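Local coordinates for protein glucose-resistance amylase regulator (Weissella paramesenteroides ATCC 33313, PDB 4RK6) that binds glucose and probably acts as a LacI-family transcriptional regulator that recognises cis-regulatory DNA, at residues Glu112-Ile117 with Ser143-Asn148; Lys127-Val132 with Lys151-His156; Leu48-Asp53 with Ser74-Ser79. One frame throughout, in Å; residues are numbered along the deposited sequence.

Contact 1 of 3, residues Glu112-Ile117 with Ser143-Asn148; sequences EMMNSI and STRRTN. With GLC (alpha-D-glucopyranose), chain C.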
loop_
_atom_site.group_PDB
_atom_site.type_symbol
_atom_site.label_atom_id
_atom_site.label_comp_id
_atom_site.label_asym_id
_atom_site.label_seq_id
_atom_site.Cartn_x
_atom_site.Cartn_y
_atom_site.Cartn_z
ATOM N N GLU A 112 -5.468 -10.454 -23.380
ATOM C CA GLU A 112 -4.411 -9.703 -24.054
ATOM C C GLU A 112 -3.196 -9.525 -23.157
ATOM O O GLU A 112 -2.049 -9.660 -23.629
ATOM C CB GLU A 112 -4.928 -8.341 -24.494
ATOM C CG GLU A 112 -4.022 -7.589 -25.451
ATOM C CD GLU A 112 -4.619 -6.256 -25.878
ATOM O OE1 GLU A 112 -3.919 -5.230 -25.767
ATOM O OE2 GLU A 112 -5.792 -6.226 -26.315
HETATM N N MSE A 113 -3.431 -9.199 -21.878
HETATM C CA MSE A 113 -2.309 -9.067 -20.913
HETATM C C MSE A 113 -1.538 -10.338 -20.866
HETATM O O MSE A 113 -0.315 -10.350 -21.083
HETATM C CB MSE A 113 -2.761 -8.749 -19.491
HETATM C CG MSE A 113 -3.276 -7.323 -19.360
HETATM SE SE MSE A 113 -3.331 -6.832 -17.456
HETATM C CE MSE A 113 -4.973 -7.835 -16.985
HETATM N N MSE A 114 -2.239 -11.441 -20.622
HETATM C CA MSE A 114 -1.566 -12.732 -20.459
HETATM C C MSE A 114 -0.887 -13.177 -21.716
HETATM O O MSE A 114 0.246 -13.664 -21.693
HETATM C CB MSE A 114 -2.543 -13.813 -20.033
HETATM C CG MSE A 114 -1.855 -15.151 -19.801
HETATM SE SE MSE A 114 -0.669 -15.075 -18.221
HETATM C CE MSE A 114 -2.070 -14.749 -16.910
ATOM N N ASN A 115 -1.576 -13.042 -22.836
ATOM C CA ASN A 115 -1.008 -13.435 -24.093
ATOM C C ASN A 115 0.240 -12.613 -24.473
ATOM O O ASN A 115 1.186 -13.164 -25.013
ATOM C CB ASN A 115 -2.061 -13.371 -25.177
ATOM C CG ASN A 115 -1.623 -14.060 -26.421
ATOM O OD1 ASN A 115 -1.380 -15.269 -26.419
ATOM N ND2 ASN A 115 -1.469 -13.293 -27.498
ATOM N N SER A 116 0.263 -11.328 -24.145
ATOM C CA SER A 116 1.446 -10.503 -24.392
ATOM C C SER A 116 2.645 -11.030 -23.598
ATOM O O SER A 116 3.750 -11.011 -24.062
ATOM C CB SER A 116 1.187 -9.023 -24.080
ATOM O OG SER A 116 1.172 -8.749 -22.684
ATOM N N ILE A 117 2.414 -11.511 -22.390
ATOM C CA ILE A 117 3.527 -11.962 -21.558
ATOM C C ILE A 117 4.067 -13.285 -22.083
ATOM O O ILE A 117 5.254 -13.470 -22.195
ATOM C CB ILE A 117 3.109 -12.129 -20.079
ATOM C CG1 ILE A 117 2.658 -10.782 -19.497
ATOM C CG2 ILE A 117 4.248 -12.748 -19.286
ATOM C CD1 ILE A 117 1.971 -10.905 -18.151
ATOM N N SER A 143 -11.432 -18.619 -12.729
ATOM C CA SER A 143 -9.975 -18.657 -12.594
ATOM C C SER A 143 -9.355 -18.025 -13.828
ATOM O O SER A 143 -8.691 -18.686 -14.608
ATOM C CB SER A 143 -9.476 -20.086 -12.411
ATOM O OG SER A 143 -8.186 -20.066 -11.813
ATOM N N THR A 144 -9.545 -16.711 -13.951
ATOM C CA THR A 144 -9.283 -16.007 -15.185
ATOM C C THR A 144 -7.857 -16.176 -15.683
ATOM O O THR A 144 -7.632 -16.520 -16.833
ATOM C CB THR A 144 -9.589 -14.512 -14.979
ATOM O OG1 THR A 144 -10.925 -14.381 -14.477
ATOM C CG2 THR A 144 -9.420 -13.720 -16.277
ATOM N N ARG A 145 -6.883 -15.895 -14.822
ATOM C CA ARG A 145 -5.483 -15.941 -15.261
ATOM C C ARG A 145 -4.971 -17.341 -15.530
ATOM O O ARG A 145 -4.264 -17.559 -16.497
ATOM C CB ARG A 145 -4.600 -15.186 -14.279
ATOM C CG ARG A 145 -4.959 -13.713 -14.373
ATOM C CD ARG A 145 -4.077 -12.755 -13.591
ATOM N NE ARG A 145 -4.555 -11.410 -13.899
ATOM C CZ ARG A 145 -4.255 -10.306 -13.224
ATOM N NH1 ARG A 145 -3.424 -10.333 -12.182
ATOM N NH2 ARG A 145 -4.820 -9.160 -13.595
ATOM N N ARG A 146 -5.302 -18.278 -14.658
ATOM C CA ARG A 146 -5.007 -19.689 -14.889
ATOM C C ARG A 146 -5.506 -20.133 -16.270
ATOM O O ARG A 146 -4.758 -20.727 -17.065
ATOM C CB ARG A 146 -5.697 -20.518 -13.797
ATOM C CG ARG A 146 -5.495 -22.016 -13.888
ATOM C CD ARG A 146 -6.548 -22.762 -13.083
ATOM N NE ARG A 146 -6.362 -24.210 -13.172
ATOM C CZ ARG A 146 -5.845 -24.989 -12.216
ATOM N NH1 ARG A 146 -5.460 -24.501 -11.041
ATOM N NH2 ARG A 146 -5.746 -26.295 -12.432
ATOM N N THR A 147 -6.777 -19.852 -16.535
ATOM C CA THR A 147 -7.375 -20.250 -17.804
ATOM C C THR A 147 -6.728 -19.560 -19.005
ATOM O O THR A 147 -6.405 -20.208 -19.996
ATOM C CB THR A 147 -8.895 -20.078 -17.745
ATOM O OG1 THR A 147 -9.390 -21.078 -16.851
ATOM C CG2 THR A 147 -9.512 -20.246 -19.104
ATOM N N ASN A 148 -6.476 -18.253 -18.902
ATOM C CA ASN A 148 -5.828 -17.544 -20.010
ATOM C C ASN A 148 -4.386 -17.968 -20.250
ATOM O O ASN A 148 -3.933 -18.024 -21.390
ATOM C CB ASN A 148 -5.916 -16.038 -19.793
ATOM C CG ASN A 148 -7.300 -15.497 -20.016
ATOM O OD1 ASN A 148 -8.117 -16.073 -20.758
ATOM N ND2 ASN A 148 -7.590 -14.394 -19.377
HETATM C C1 GLC C . -7.194 -7.893 -8.660
HETATM C C2 GLC C . -7.401 -7.178 -9.994
HETATM C C3 GLC C . -6.337 -7.510 -11.020
HETATM C C4 GLC C . -4.952 -7.407 -10.376
HETATM C C5 GLC C . -4.896 -8.410 -9.223
HETATM C C6 GLC C . -3.552 -8.366 -8.499
HETATM O O1 GLC C . -7.710 -9.160 -8.801
HETATM O O2 GLC C . -8.662 -7.528 -10.562
HETATM O O3 GLC C . -6.489 -6.544 -12.055
HETATM O O4 GLC C . -3.963 -7.636 -11.334
HETATM O O5 GLC C . -5.853 -8.088 -8.248
HETATM O O6 GLC C . -3.321 -7.112 -7.939
#
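Arg-145 reaches residues 112-117 at both ends of its long side chain. At the base, the methyl of Met-114, a selenomethionine like Met-113, presses against the helix: CE lies 3.7 Å from Arg-145 CB and 3.6 Å from Arg-145 O. From there the arginine runs extended from CG to NE and carries its guanidinium to the bound glucose. Arg-145 NH1 and NH2 each donate to O4 of the sugar at 2.9 Å. The two bonds are noticeably bent, at 141° and 142°, because one oxygen sits in the guanidinium plane between both nitrogens. A salt bridge from NE to Glu-110 OE1 helps to fix the rotation of the group, while Met-113 sets its CE 3.6 Å from Arg-145 NH2, in an oblique approach.

One turn later, Asn-148 meets the start of the Met-114 side chain, with Met-114 CG 3.8 Å from Asn-148 C and the two CB atoms 4.0 Å apart. With CG anti to the backbone N (chi1 -178°) and bends at chi2 and chi3, Met-114 bridges from Asn-148 back to Arg-145.

The local helix axes approach to 9.8 Å, at about half a right angle. Beneath them lies the sheet: Met-113 touches Val-240 of strand 238-241 and Met-114 touches Ile-194 of strand 192-195, so helix 110-123 lies on the sheet beside helix 144-155, which packs on strands 129-132 and 163-166.

Contact 2 of 3, residues Lys127-Val132 with Lys151-His156; sequences KNIALV and KSMTDH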
loop_
_atom_site.group_PDB
_atom_site.type_symbol
_atom_site.label_atom_id
_atom_site.label_comp_id
_atom_site.label_asym_id
_atom_site.label_seq_id
_atom_site.Cartn_x
_atom_site.Cartn_y
_atom_site.Cartn_z
ATOM N N LYS A 127 10.248 -21.963 -22.700
ATOM C CA LYS A 127 9.235 -22.969 -23.047
ATOM C C LYS A 127 8.521 -23.515 -21.820
ATOM O O LYS A 127 7.301 -23.683 -21.814
ATOM C CB LYS A 127 9.889 -24.126 -23.814
ATOM C CG LYS A 127 9.949 -23.904 -25.325
ATOM C CD LYS A 127 10.679 -25.009 -26.086
ATOM C CE LYS A 127 9.916 -26.330 -26.102
ATOM N NZ LYS A 127 10.359 -27.275 -25.037
ATOM N N ASN A 128 9.290 -23.802 -20.774
ATOM C CA ASN A 128 8.722 -24.259 -19.523
ATOM C C ASN A 128 8.451 -23.082 -18.598
ATOM O O ASN A 128 9.391 -22.442 -18.138
ATOM C CB ASN A 128 9.670 -25.256 -18.882
ATOM C CG ASN A 128 9.788 -26.513 -19.722
ATOM O OD1 ASN A 128 8.775 -27.059 -20.165
ATOM N ND2 ASN A 128 10.993 -26.948 -19.966
ATOM N N ILE A 129 7.172 -22.794 -18.372
ATOM C CA ILE A 129 6.746 -21.526 -17.739
ATOM C C ILE A 129 5.723 -21.780 -16.652
ATOM O O ILE A 129 4.802 -22.572 -16.829
ATOM C CB ILE A 129 6.186 -20.521 -18.772
ATOM C CG1 ILE A 129 7.201 -20.275 -19.883
ATOM C CG2 ILE A 129 5.836 -19.190 -18.112
ATOM C CD1 ILE A 129 6.757 -19.351 -20.988
ATOM N N ALA A 130 5.900 -21.131 -15.508
ATOM C CA ALA A 130 4.963 -21.237 -14.405
ATOM C C ALA A 130 4.098 -19.969 -14.272
ATOM O O ALA A 130 4.575 -18.862 -14.522
ATOM C CB ALA A 130 5.694 -21.500 -13.113
ATOM N N LEU A 131 2.837 -20.161 -13.887
ATOM C CA LEU A 131 1.987 -19.090 -13.393
ATOM C C LEU A 131 1.959 -19.215 -11.880
ATOM O O LEU A 131 1.591 -20.261 -11.334
ATOM C CB LEU A 131 0.566 -19.191 -13.982
ATOM C CG LEU A 131 -0.398 -18.070 -13.573
ATOM C CD1 LEU A 131 -0.025 -16.766 -14.251
ATOM C CD2 LEU A 131 -1.831 -18.423 -13.947
ATOM N N VAL A 132 2.365 -18.142 -11.198
ATOM C CA VAL A 132 2.485 -18.136 -9.735
ATOM C C VAL A 132 1.662 -17.000 -9.159
ATOM O O VAL A 132 1.768 -15.872 -9.604
ATOM C CB VAL A 132 3.955 -17.989 -9.253
ATOM C CG1 VAL A 132 4.030 -18.028 -7.738
ATOM C CG2 VAL A 132 4.819 -19.093 -9.851
ATOM N N LYS A 151 -4.607 -21.293 -22.076
ATOM C CA LYS A 151 -5.042 -21.031 -23.460
ATOM C C LYS A 151 -3.896 -20.460 -24.284
ATOM O O LYS A 151 -3.618 -20.920 -25.388
ATOM C CB LYS A 151 -6.218 -20.062 -23.471
ATOM C CG LYS A 151 -6.729 -19.701 -24.874
ATOM C CD LYS A 151 -7.884 -18.710 -24.831
ATOM C CE LYS A 151 -8.596 -18.586 -26.177
ATOM N NZ LYS A 151 -7.680 -18.509 -27.351
ATOM N N SER A 152 -3.196 -19.472 -23.730
ATOM C CA SER A 152 -2.106 -18.839 -24.459
ATOM C C SER A 152 -0.955 -19.822 -24.735
ATOM O O SER A 152 -0.401 -19.856 -25.835
ATOM C CB SER A 152 -1.594 -17.597 -23.711
ATOM O OG SER A 152 -0.552 -16.986 -24.453
HETATM N N MSE A 153 -0.599 -20.621 -23.741
HETATM C CA MSE A 153 0.492 -21.564 -23.879
HETATM C C MSE A 153 0.125 -22.575 -24.942
HETATM O O MSE A 153 0.938 -22.889 -25.808
HETATM C CB MSE A 153 0.808 -22.269 -22.565
HETATM C CG MSE A 153 1.399 -21.336 -21.497
HETATM SE SE MSE A 153 3.285 -20.983 -21.861
HETATM C CE MSE A 153 4.058 -22.666 -21.195
ATOM N N THR A 154 -1.102 -23.086 -24.883
ATOM C CA THR A 154 -1.530 -24.068 -25.882
ATOM C C THR A 154 -1.729 -23.438 -27.275
ATOM O O THR A 154 -1.408 -24.087 -28.267
ATOM C CB THR A 154 -2.764 -24.865 -25.410
ATOM O OG1 THR A 154 -3.850 -23.986 -25.145
ATOM C CG2 THR A 154 -2.464 -25.632 -24.151
ATOM N N ASP A 155 -2.192 -22.178 -27.355
ATOM C CA ASP A 155 -2.253 -21.427 -28.641
ATOM C C ASP A 155 -0.871 -21.318 -29.311
ATOM O O ASP A 155 -0.768 -21.224 -30.532
ATOM C CB ASP A 155 -2.769 -19.995 -28.448
ATOM C CG ASP A 155 -4.279 -19.902 -28.203
ATOM O OD1 ASP A 155 -5.041 -20.852 -28.438
ATOM O OD2 ASP A 155 -4.715 -18.820 -27.772
ATOM N N HIS A 156 0.184 -21.302 -28.496
ATOM C CA HIS A 156 1.579 -21.234 -28.955
ATOM C C HIS A 156 2.206 -22.624 -29.174
ATOM O O HIS A 156 3.432 -22.759 -29.306
ATOM C CB HIS A 156 2.424 -20.437 -27.931
ATOM C CG HIS A 156 2.241 -18.952 -28.009
ATOM N ND1 HIS A 156 1.204 -18.287 -27.385
ATOM C CD2 HIS A 156 2.981 -18.000 -28.627
ATOM C CE1 HIS A 156 1.311 -16.989 -27.620
ATOM N NE2 HIS A 156 2.377 -16.790 -28.378
#
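Met-153, a selenomethionine, reaches from helix 144-155 to strand 129-132 with the end of its side chain. Its CG stands anti to the carbonyl carbon, and the next two torsions, both near -78°, curl the chain so that selenium and methyl come down on different atoms. Met-153 SE rests 3.9 Å from Ile-129 CD1, whereas CE lies 3.9 Å from Ile-129 CB and, further along, 3.5 Å from Lys-127 O. Ile-129 answers with a straight CG1-CD1 arm, the arm that puts its methyl beside the selenium. The two side chains cross obliquely, and one flexible selenoether thus covers both the isoleucine and the peptide leading into the strand. Phe-149, one turn earlier on the helix, also packs on Ile-129, and Met-153 continues onto Ile-163 of the next strand.

The end of the helix has its own conformational lock. His-156 folds back so that ND1 donates to Ser-152 O at 2.7 Å, nearly straight at 162°; the oxygen lies in the ring plane, though ND1 stands above the carbonyl plane. His-156 N reaches the same oxygen from the other face at 3.1 Å, and NE2 bonds to Asp-119, which leaves the imidazole held at both nitrogens. On the outer side of the helix, Lys-151 NZ meets the syn lone pair of Asp-155 OD2 in a 3.0 Å salt bridge.

Strand 129-132, helix 144-155 and parallel neighbour 163-166 form a classic beta-alpha-beta crossover, whose helix is seated on its first strand here.

Contact 3 of 3, residues Leu48-Asp53 with Ser74-Ser79; sequences LDEDED and SLDIPS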
loop_
_atom_site.group_PDB
_atom_site.type_symbol
_atom_site.label_atom_id
_atom_site.label_comp_id
_atom_site.label_asym_id
_atom_site.label_seq_id
_atom_site.Cartn_x
_atom_site.Cartn_y
_atom_site.Cartn_z
ATOM N N LEU A 48 -15.336 -4.194 2.389
ATOM C CA LEU A 48 -16.210 -5.361 2.387
ATOM C C LEU A 48 -15.411 -6.591 2.808
ATOM O O LEU A 48 -14.377 -6.900 2.201
ATOM C CB LEU A 48 -16.780 -5.578 0.988
ATOM C CG LEU A 48 -18.009 -6.477 0.916
ATOM C CD1 LEU A 48 -19.249 -5.666 1.256
ATOM C CD2 LEU A 48 -18.119 -7.086 -0.467
ATOM N N ASP A 49 -15.881 -7.283 3.847
ATOM C CA ASP A 49 -15.257 -8.552 4.258
ATOM C C ASP A 49 -16.077 -9.736 3.724
ATOM O O ASP A 49 -16.948 -9.543 2.871
ATOM C CB ASP A 49 -14.998 -8.609 5.784
ATOM C CG ASP A 49 -16.263 -8.568 6.630
ATOM O OD1 ASP A 49 -17.390 -8.742 6.114
ATOM O OD2 ASP A 49 -16.117 -8.365 7.856
ATOM N N GLU A 50 -15.797 -10.946 4.201
ATOM C CA GLU A 50 -16.417 -12.160 3.655
ATOM C C GLU A 50 -17.671 -12.599 4.425
ATOM O O GLU A 50 -18.204 -13.676 4.179
ATOM C CB GLU A 50 -15.383 -13.298 3.637
ATOM C CG GLU A 50 -15.556 -14.289 2.494
ATOM C CD GLU A 50 -15.151 -13.712 1.152
ATOM O OE1 GLU A 50 -13.991 -13.266 1.022
ATOM O OE2 GLU A 50 -15.991 -13.712 0.227
ATOM N N ASP A 51 -18.156 -11.755 5.330
ATOM C CA ASP A 51 -19.235 -12.113 6.242
ATOM C C ASP A 51 -20.515 -11.524 5.708
ATOM O O ASP A 51 -20.687 -10.307 5.712
ATOM C CB ASP A 51 -18.941 -11.558 7.644
ATOM C CG ASP A 51 -20.030 -11.884 8.661
ATOM O OD1 ASP A 51 -21.152 -11.338 8.566
ATOM O OD2 ASP A 51 -19.757 -12.674 9.588
ATOM N N GLU A 52 -21.424 -12.380 5.260
ATOM C CA GLU A 52 -22.663 -11.900 4.656
ATOM C C GLU A 52 -23.423 -10.856 5.495
ATOM O O GLU A 52 -23.998 -9.907 4.940
ATOM C CB GLU A 52 -23.578 -13.081 4.292
ATOM C CG GLU A 52 -24.596 -12.730 3.219
ATOM C CD GLU A 52 -24.902 -13.897 2.307
ATOM O OE1 GLU A 52 -24.664 -13.777 1.071
ATOM O OE2 GLU A 52 -25.365 -14.928 2.843
ATOM N N ASP A 53 -23.426 -11.000 6.820
ATOM C CA ASP A 53 -24.129 -10.041 7.692
ATOM C C ASP A 53 -23.459 -8.650 7.748
ATOM O O ASP A 53 -24.142 -7.637 7.880
ATOM C CB ASP A 53 -24.271 -10.589 9.118
ATOM C CG ASP A 53 -25.324 -11.676 9.224
ATOM O OD1 ASP A 53 -25.279 -12.636 8.431
ATOM O OD2 ASP A 53 -26.194 -11.573 10.110
ATOM N N SER A 74 -13.914 -5.623 -6.186
ATOM C CA SER A 74 -13.718 -7.035 -5.850
ATOM C C SER A 74 -14.264 -7.940 -6.948
ATOM O O SER A 74 -15.002 -7.492 -7.835
ATOM C CB SER A 74 -14.409 -7.384 -4.520
ATOM O OG SER A 74 -14.105 -6.462 -3.486
ATOM N N LEU A 75 -13.892 -9.215 -6.891
ATOM C CA LEU A 75 -14.493 -10.228 -7.751
ATOM C C LEU A 75 -15.555 -10.993 -6.939
ATOM O O LEU A 75 -16.275 -11.827 -7.486
ATOM C CB LEU A 75 -13.427 -11.178 -8.304
ATOM N N ASP A 76 -15.688 -10.643 -5.655
ATOM C CA ASP A 76 -16.386 -11.446 -4.653
ATOM C C ASP A 76 -17.722 -10.843 -4.151
ATOM O O ASP A 76 -18.221 -11.220 -3.088
ATOM C CB ASP A 76 -15.433 -11.640 -3.459
ATOM C CG ASP A 76 -15.349 -13.082 -2.993
ATOM O OD1 ASP A 76 -16.330 -13.839 -3.160
ATOM O OD2 ASP A 76 -14.288 -13.459 -2.453
ATOM N N ILE A 77 -18.333 -9.950 -4.919
ATOM C CA ILE A 77 -19.536 -9.263 -4.451
ATOM C C ILE A 77 -20.731 -10.201 -4.562
ATOM O O ILE A 77 -20.911 -10.841 -5.609
ATOM C CB ILE A 77 -19.821 -7.994 -5.283
ATOM C CG1 ILE A 77 -18.618 -7.028 -5.223
ATOM C CG2 ILE A 77 -21.085 -7.301 -4.794
ATOM C CD1 ILE A 77 -18.386 -6.404 -3.861
ATOM N N PRO A 78 -21.565 -10.272 -3.514
ATOM C CA PRO A 78 -22.746 -11.129 -3.647
ATOM C C PRO A 78 -23.755 -10.592 -4.663
ATOM O O PRO A 78 -23.979 -9.384 -4.755
ATOM C CB PRO A 78 -23.352 -11.117 -2.245
ATOM C CG PRO A 78 -22.834 -9.874 -1.616
ATOM C CD PRO A 78 -21.440 -9.757 -2.142
ATOM N N SER A 79 -24.373 -11.497 -5.417
ATOM C CA SER A 79 -25.370 -11.096 -6.407
ATOM C C SER A 79 -26.494 -10.257 -5.834
ATOM O O SER A 79 -26.978 -9.345 -6.508
ATOM C CB SER A 79 -25.936 -12.339 -7.108
ATOM O OG SER A 79 -24.882 -13.038 -7.760
#
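Leu-48 and Ile-77 meet where the loops after two strands that flank strand 12-18 in a parallel alpha/beta sheet come together, the layout of the periplasmic-binding-protein-like fold used by LacI-family regulators. Residues 48-53 lead from strand 42-48 into helix 52-64, and residues 74-79 from strand 69-72 to helix 79-87.

The apolar part of the contact is small but tight. Leu-48 CD2 lies 3.5 Å from Ile-77 CD1, closer than methyl groups usually come. Ile-77 starts off away from the other loop, but its CG1 arm bends at chi2 (-68°) and brings CD1 back to the leucine. Both side chains also rest on Val-16 of strand 12-18.

The charged part is unfavourable on its face. The bend at chi2 in Glu-50 brings its carboxylate up against that of Asp-76, so that Glu-50 OE2 stands 3.2 Å from Asp-76 OD2 and 3.4 Å from OD1. The two planes are 52° apart. Such closeness would probably raise the pKa of one of the acids. A third acid makes a loose contact, Glu-52 OE1 lying 4.4 Å from Pro-78 CB; that oxygen accepts a hydrogen bond from Trp-80 NE1.

Hydrogen bonds within residues 48-53 shape the first loop. Asp-51 is the N-cap of helix 52-64, its OD1 taking a weak bond from Asp-53 N and also a hydrogen bond from His-54 N. Just before it, Asp-49 forms an Asx turn: Asp-51 N donates to Asp-49 OD1 at 3.2 Å, meeting that oxygen from above the carboxylate plane.

How the contacts relate
Along the chain contact 3 closes before contact 1 opens, while contacts 1 and 2 interleave. Those two share helix 144-155, with centres 9 Å apart: one face meets helix 110-123, another strand 129-132. They touch directly, Asn-115 OD1 to Ser-152 OG at 2.7 Å, probably a hydrogen bond, and Leu-131 packs on the backbone of Arg-145. Contact 3 lies in the other lobe, on the opposite side of the chain's centre from contact 2, its centre 25 Å from contact 1 and 32 Å from contact 2, among strands 12-18, 42-48 and 69-72. Glucose binds between the two lobes, drawing on Thr-22 and Thr-96 as well as Arg-145, Asp-225 and Gln-242, as in other two-lobed sugar-binding proteins.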